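Local coordinates for protein alpha-1,2-mannosidase (Bacteroides thetaiotaomicron, PDB 2WW2) that hydrolyses alpha-mannosides with inversion of configuration, as a calcium-dependent glycoside hydrolase of family GH92 from a human gut symbiont, at residues A[146-151]-A[214-219]; A[154-159]-A[208-213]. One frame throughout, in Å; residues are numbered along the deposited sequence. Where two conformers were deposited one is given.

In the fold
Contacts 1 and 2 lie about 8 Å apart, centre to centre, in the N-terminal domain, which by family is probably a sandwich of the galactose-mutarotase type. Strands 143-148 and 154-159 follow each other in the chain, as do 209-212 and 216-221. The earlier strand of the first pair bonds to the later strand of the second (contact 1), and the two inner strands bond to each other (contact 2), both antiparallel. Thr215 OG1 and Ser154 OG probably share a hydrogen bond, while Ile156 packs on Thr215 and Cys216, and Ala149 on Ser154. The two pairings are thus packed face to face and cross-linked within one domain, far from the centre of the chain.

Contact 1: residues A[146-151]-A[214-219]; sequences VVDAYN and YTCAYL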
loop_
_atom_site.group_PDB
_atom_site.type_symbol
_atom_site.label_atom_id
_atom_site.label_comp_id
_atom_site.label_asym_id
_atom_site.label_seq_id
_atom_site.Cartn_x
_atom_site.Cartn_y
_atom_site.Cartn_z
ATOM N N VAL A 146 -27.369 33.039 27.400
ATOM C CA VAL A 146 -28.284 31.915 27.311
ATOM C C VAL A 146 -27.699 30.751 28.093
ATOM O O VAL A 146 -26.506 30.427 27.947
ATOM C CB VAL A 146 -28.516 31.459 25.859
ATOM C CG1 VAL A 146 -29.299 30.121 25.819
ATOM C CG2 VAL A 146 -29.242 32.553 25.070
ATOM N N VAL A 147 -28.556 30.121 28.893
ATOM C CA VAL A 147 -28.202 28.922 29.614
ATOM C C VAL A 147 -28.962 27.762 28.957
ATOM O O VAL A 147 -30.169 27.841 28.734
ATOM C CB VAL A 147 -28.566 29.025 31.099
ATOM C CG1 VAL A 147 -28.294 27.726 31.805
ATOM C CG2 VAL A 147 -27.772 30.174 31.790
ATOM N N ASP A 148 -28.237 26.705 28.618
ATOM C CA ASP A 148 -28.793 25.591 27.861
ATOM C C ASP A 148 -28.599 24.375 28.750
ATOM O O ASP A 148 -27.469 23.989 29.050
ATOM C CB ASP A 148 -28.049 25.477 26.518
ATOM C CG ASP A 148 -28.520 24.302 25.664
ATOM O OD1 ASP A 148 -28.879 23.244 26.227
ATOM O OD2 ASP A 148 -28.523 24.446 24.418
ATOM N N ALA A 149 -29.711 23.791 29.215
ATOM C CA ALA A 149 -29.637 22.686 30.163
ATOM C C ALA A 149 -29.724 21.329 29.466
ATOM O O ALA A 149 -29.887 20.292 30.121
ATOM C CB ALA A 149 -30.738 22.833 31.270
ATOM N N TYR A 150 -29.606 21.358 28.140
ATOM C CA TYR A 150 -29.518 20.167 27.280
ATOM C C TYR A 150 -30.859 19.436 27.208
ATOM O O TYR A 150 -31.843 19.868 27.820
ATOM C CB TYR A 150 -28.434 19.217 27.789
ATOM C CG TYR A 150 -27.341 18.910 26.789
ATOM C CD1 TYR A 150 -27.241 17.652 26.200
ATOM C CD2 TYR A 150 -26.401 19.870 26.441
ATOM C CE1 TYR A 150 -26.217 17.353 25.299
ATOM C CE2 TYR A 150 -25.374 19.587 25.524
ATOM C CZ TYR A 150 -25.293 18.315 24.976
ATOM O OH TYR A 150 -24.280 17.982 24.105
ATOM N N ASN A 151 -30.905 18.334 26.464
ATOM C CA ASN A 151 -32.134 17.541 26.399
ATOM C C ASN A 151 -32.066 16.315 27.303
ATOM O O ASN A 151 -31.133 16.180 28.096
ATOM C CB ASN A 151 -32.497 17.155 24.961
ATOM C CG ASN A 151 -31.486 16.210 24.332
ATOM O OD1 ASN A 151 -30.349 16.121 24.779
ATOM N ND2 ASN A 151 -31.902 15.499 23.287
ATOM N N TYR A 214 -36.055 19.399 26.552
ATOM C CA TYR A 214 -34.966 20.339 26.266
ATOM C C TYR A 214 -35.381 21.688 26.849
ATOM O O TYR A 214 -36.479 22.171 26.555
ATOM C CB TYR A 214 -34.785 20.460 24.745
ATOM C CG TYR A 214 -33.682 21.411 24.284
ATOM C CD1 TYR A 214 -32.480 21.530 24.985
ATOM C CD2 TYR A 214 -33.837 22.162 23.125
ATOM C CE1 TYR A 214 -31.464 22.417 24.539
ATOM C CE2 TYR A 214 -32.849 23.020 22.677
ATOM C CZ TYR A 214 -31.660 23.140 23.379
ATOM O OH TYR A 214 -30.698 24.019 22.904
ATOM N N THR A 215 -34.521 22.304 27.663
ATOM C CA THR A 215 -34.815 23.628 28.212
ATOM C C THR A 215 -33.622 24.567 28.087
ATOM O O THR A 215 -32.470 24.133 28.191
ATOM C CB THR A 215 -35.208 23.581 29.712
ATOM O OG1 THR A 215 -34.135 23.047 30.507
ATOM C CG2 THR A 215 -36.464 22.727 29.929
ATOM N N CYS A 216 -33.924 25.848 27.873
ATOM C CA CYS A 216 -32.950 26.927 27.916
ATOM C C CYS A 216 -33.569 28.121 28.643
ATOM O O CYS A 216 -34.795 28.190 28.859
ATOM C CB CYS A 216 -32.538 27.351 26.492
ATOM S SG CYS A 216 -31.812 26.009 25.455
ATOM N N ALA A 217 -32.727 29.070 29.024
ATOM C CA ALA A 217 -33.221 30.294 29.652
ATOM C C ALA A 217 -32.344 31.400 29.148
ATOM O O ALA A 217 -31.171 31.163 28.814
ATOM C CB ALA A 217 -33.125 30.209 31.161
ATOM N N TYR A 218 -32.899 32.598 29.073
ATOM C CA TYR A 218 -32.074 33.751 28.732
ATOM C C TYR A 218 -32.184 34.816 29.798
ATOM O O TYR A 218 -33.196 34.928 30.483
ATOM C CB TYR A 218 -32.435 34.325 27.351
ATOM C CG TYR A 218 -33.622 35.265 27.349
ATOM C CD1 TYR A 218 -33.462 36.619 27.673
ATOM C CD2 TYR A 218 -34.897 34.807 27.028
ATOM C CE1 TYR A 218 -34.537 37.484 27.664
ATOM C CE2 TYR A 218 -35.982 35.675 27.031
ATOM C CZ TYR A 218 -35.784 37.009 27.342
ATOM O OH TYR A 218 -36.847 37.875 27.344
ATOM N N LEU A 219 -31.114 35.591 29.917
ATOM C CA LEU A 219 -31.037 36.734 30.786
ATOM C C LEU A 219 -30.513 37.865 29.929
ATOM O O LEU A 219 -29.610 37.650 29.121
ATOM C CB LEU A 219 -30.038 36.460 31.909
ATOM C CG LEU A 219 -30.465 35.292 32.798
ATOM C CD1 LEU A 219 -29.752 34.015 32.355
ATOM C CD2 LEU A 219 -30.154 35.619 34.231
#
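Asp148 and Tyr214 meet beside the antiparallel pairing of 146-148 with 216-219, their side chains crossing at about a right angle. With CG anti to the backbone N (chi1 178°), Asp148 carries its carboxylate to the phenol: Tyr214 OH donates to Asp148 OD2 over 2.7 Å, arriving from above the carboxylate plane, which is turned 49° from the ring. The other oxygen, Asp148 OD1, lies at the ring's edge, 3.2 Å from Tyr214 CE1, while it also accepts from Tyr150 N at 2.8 Å to close an Asx turn. Further along the same edge Tyr150 O lies 3.3 Å from Tyr214 CD1. Cys216 SG stands beside the acid, 3.7 Å from Asp148 CG.

Behind these groups Val147 and Ala217 exchange a reciprocal pair of bonds, the shorter being Val147 N to Ala217 O at 2.8 Å. Ala149 N then reaches Thr215 O at 3.0 Å. Val146, on the face shared with Asp148, Cys216 and Tyr218, lays its methyls near the CB atoms of the latter two; on the opposite face Val147 CG2 approaches Leu219 CD1. This is antiparallel sheet of the N-terminal domain, flanked by strand 80-86 beside 143-148 and strand 194-198 beside 216-221.

Arg96 forms a salt bridge with Asp148 OD2, Asn48 also bonds to that oxygen, and Tyr214 OH is bonded with His93 N. Turn and ring are therefore tied together by bonds to both oxygens of a buried carboxylate, which the nearby arginine would be expected to keep ionised.

Contact 2: residues A[154-159]-A[208-213]; sequences SSITIE and TDVAAD
Ser154 with Ala212 and Ile156 with Val210 form reciprocal pairs of backbone hydrogen bonds, which carry most of the pairing between strands 154-159 and 209-212, running almost exactly antiparallel at 177°. Ile158 N adds a bond to Thr208 O at 2.7 Å. The lengths vary: Val210 N reaches Ile156 O at 2.9 Å, whereas Ala212 N lies 3.2 Å from Ser154 O. Between these bonds CA-H...O contacts fill in, the shortest from Thr157 CA to Thr208 O at 3.1 Å. Strand 164-169 bonds to 154-159 in turn, Ser155 with Ala168 and Thr157 with Lys166, so the pairing belongs to the antiparallel sheet structure of the N-terminal domain.

Polar side chains add two links. In the conformer given for Thr157, one of two deposited, its OG1 donates to Asp209 OD1 over 2.6 Å, nearly in line with the C-O bond. That hydroxyl sits beside its own backbone N (chi1 -60°), while Asp209 extends its carboxylate away from its N (chi1 -169°), and the two side chains cross obliquely on the face that also bears Ser155 and Ala211. Ser154 OG is hydrogen-bonded with both Thr215 OG1 and Tyr150 O.

Apolar packing dominates the face of Ile156. Its CB meets Val210 CG1 at 4.0 Å, and the isoleucine is also covered by Ala149, Thr215 and Ala217 of contact 1. Farther along, Ile158 packs against Thr208, with Tyr195 of strand 194-198 touching both. On the other face Ser155 CB and Ala211 CB touch at 3.9 Å.

The faces thus differ in chemistry: the inner one is apolar apart from a serine hydroxyl satisfied by polar neighbours, whereas the other is more open to solvent, and the exposed position of Asp209 is consistent with a charged carboxylate.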
loop_
_atom_site.group_PDB
_atom_site.type_symbol
_atom_site.label_atom_id
_atom_site.label_comp_id
_atom_site.label_asym_id
_atom_site.label_seq_id
_atom_site.Cartn_x
_atom_site.Cartn_y
_atom_site.Cartn_z
ATOM N N SER A 154 -34.642 18.145 31.447
ATOM C CA SER A 154 -33.898 19.111 32.256
ATOM C C SER A 154 -34.860 20.156 32.819
ATOM O O SER A 154 -36.051 20.175 32.469
ATOM C CB SER A 154 -32.827 19.785 31.400
ATOM O OG SER A 154 -33.407 20.323 30.224
ATOM N N SER A 155 -34.350 21.020 33.697
ATOM C CA SER A 155 -35.169 22.098 34.268
ATOM C C SER A 155 -34.271 23.270 34.611
ATOM O O SER A 155 -33.086 23.092 34.951
ATOM C CB SER A 155 -35.878 21.624 35.534
ATOM O OG SER A 155 -34.910 21.223 36.505
ATOM N N ILE A 156 -34.837 24.466 34.517
ATOM C CA ILE A 156 -34.138 25.681 34.883
ATOM C C ILE A 156 -35.086 26.592 35.648
ATOM O O ILE A 156 -36.259 26.715 35.290
ATOM C CB ILE A 156 -33.670 26.466 33.629
ATOM C CG1 ILE A 156 -32.811 25.584 32.717
ATOM C CG2 ILE A 156 -32.870 27.714 34.038
ATOM C CD1 ILE A 156 -32.456 26.272 31.381
ATOM N N THR A 157 -34.571 27.228 36.699
ATOM C CA THR A 157 -35.317 28.244 37.427
ATOM C C THR A 157 -34.483 29.519 37.504
ATOM O O THR A 157 -33.295 29.476 37.802
ATOM C CB THR A 157 -35.700 27.762 38.843
ATOM O OG1 THR A 157 -36.520 26.592 38.741
ATOM C CG2 THR A 157 -36.469 28.843 39.597
ATOM N N ILE A 158 -35.106 30.651 37.211
ATOM C CA ILE A 158 -34.417 31.934 37.263
ATOM C C ILE A 158 -34.939 32.700 38.455
ATOM O O ILE A 158 -36.133 32.691 38.721
ATOM C CB ILE A 158 -34.728 32.793 36.014
ATOM C CG1 ILE A 158 -34.510 31.999 34.725
ATOM C CG2 ILE A 158 -33.899 34.115 36.032
ATOM C CD1 ILE A 158 -34.911 32.758 33.468
ATOM N N GLU A 159 -34.044 33.367 39.178
ATOM C CA GLU A 159 -34.441 34.270 40.246
ATOM C C GLU A 159 -33.811 35.616 39.933
ATOM O O GLU A 159 -32.767 35.963 40.470
ATOM C CB GLU A 159 -33.979 33.737 41.602
ATOM C CG GLU A 159 -34.587 32.372 41.928
ATOM C CD GLU A 159 -34.163 31.855 43.285
ATOM O OE1 GLU A 159 -33.169 31.105 43.367
ATOM O OE2 GLU A 159 -34.819 32.212 44.284
ATOM N N THR A 208 -39.944 32.139 34.578
ATOM C CA THR A 208 -38.730 31.913 35.335
ATOM C C THR A 208 -38.562 30.439 35.731
ATOM O O THR A 208 -37.588 30.079 36.407
ATOM C CB THR A 208 -38.726 32.773 36.616
ATOM O OG1 THR A 208 -39.947 32.541 37.322
ATOM C CG2 THR A 208 -38.657 34.255 36.283
ATOM N N ASP A 209 -39.502 29.583 35.339
ATOM C CA ASP A 209 -39.403 28.190 35.744
ATOM C C ASP A 209 -39.807 27.327 34.561
ATOM O O ASP A 209 -40.898 27.498 34.024
ATOM C CB ASP A 209 -40.323 27.931 36.938
ATOM C CG ASP A 209 -40.073 26.591 37.577
ATOM O OD1 ASP A 209 -38.896 26.210 37.760
ATOM O OD2 ASP A 209 -41.058 25.911 37.909
ATOM N N VAL A 210 -38.919 26.440 34.120
ATOM C CA VAL A 210 -39.218 25.600 32.968
ATOM C C VAL A 210 -38.722 24.175 33.216
ATOM O O VAL A 210 -37.712 23.970 33.891
ATOM C CB VAL A 210 -38.634 26.203 31.644
ATOM C CG1 VAL A 210 -37.109 26.256 31.690
ATOM C CG2 VAL A 210 -39.117 25.410 30.422
ATOM N N ALA A 211 -39.462 23.189 32.722
ATOM C CA ALA A 211 -39.001 21.798 32.743
ATOM C C ALA A 211 -39.594 21.142 31.518
ATOM O O ALA A 211 -40.798 21.259 31.257
ATOM C CB ALA A 211 -39.462 21.074 34.022
ATOM N N ALA A 212 -38.749 20.476 30.749
ATOM C CA ALA A 212 -39.175 19.765 29.547
ATOM C C ALA A 212 -38.041 18.860 29.122
ATOM O O ALA A 212 -37.012 18.783 29.796
ATOM C CB ALA A 212 -39.490 20.750 28.433
ATOM N N ASP A 213 -38.223 18.179 28.000
ATOM C CA ASP A 213 -37.133 17.402 27.421
ATOM C C ASP A 213 -35.883 18.283 27.257
ATOM O O ASP A 213 -34.797 17.952 27.755
ATOM C CB ASP A 213 -37.576 16.836 26.072
ATOM C CG ASP A 213 -36.445 16.142 25.312
ATOM O OD1 ASP A 213 -35.655 15.381 25.929
ATOM O OD2 ASP A 213 -36.375 16.351 24.084
#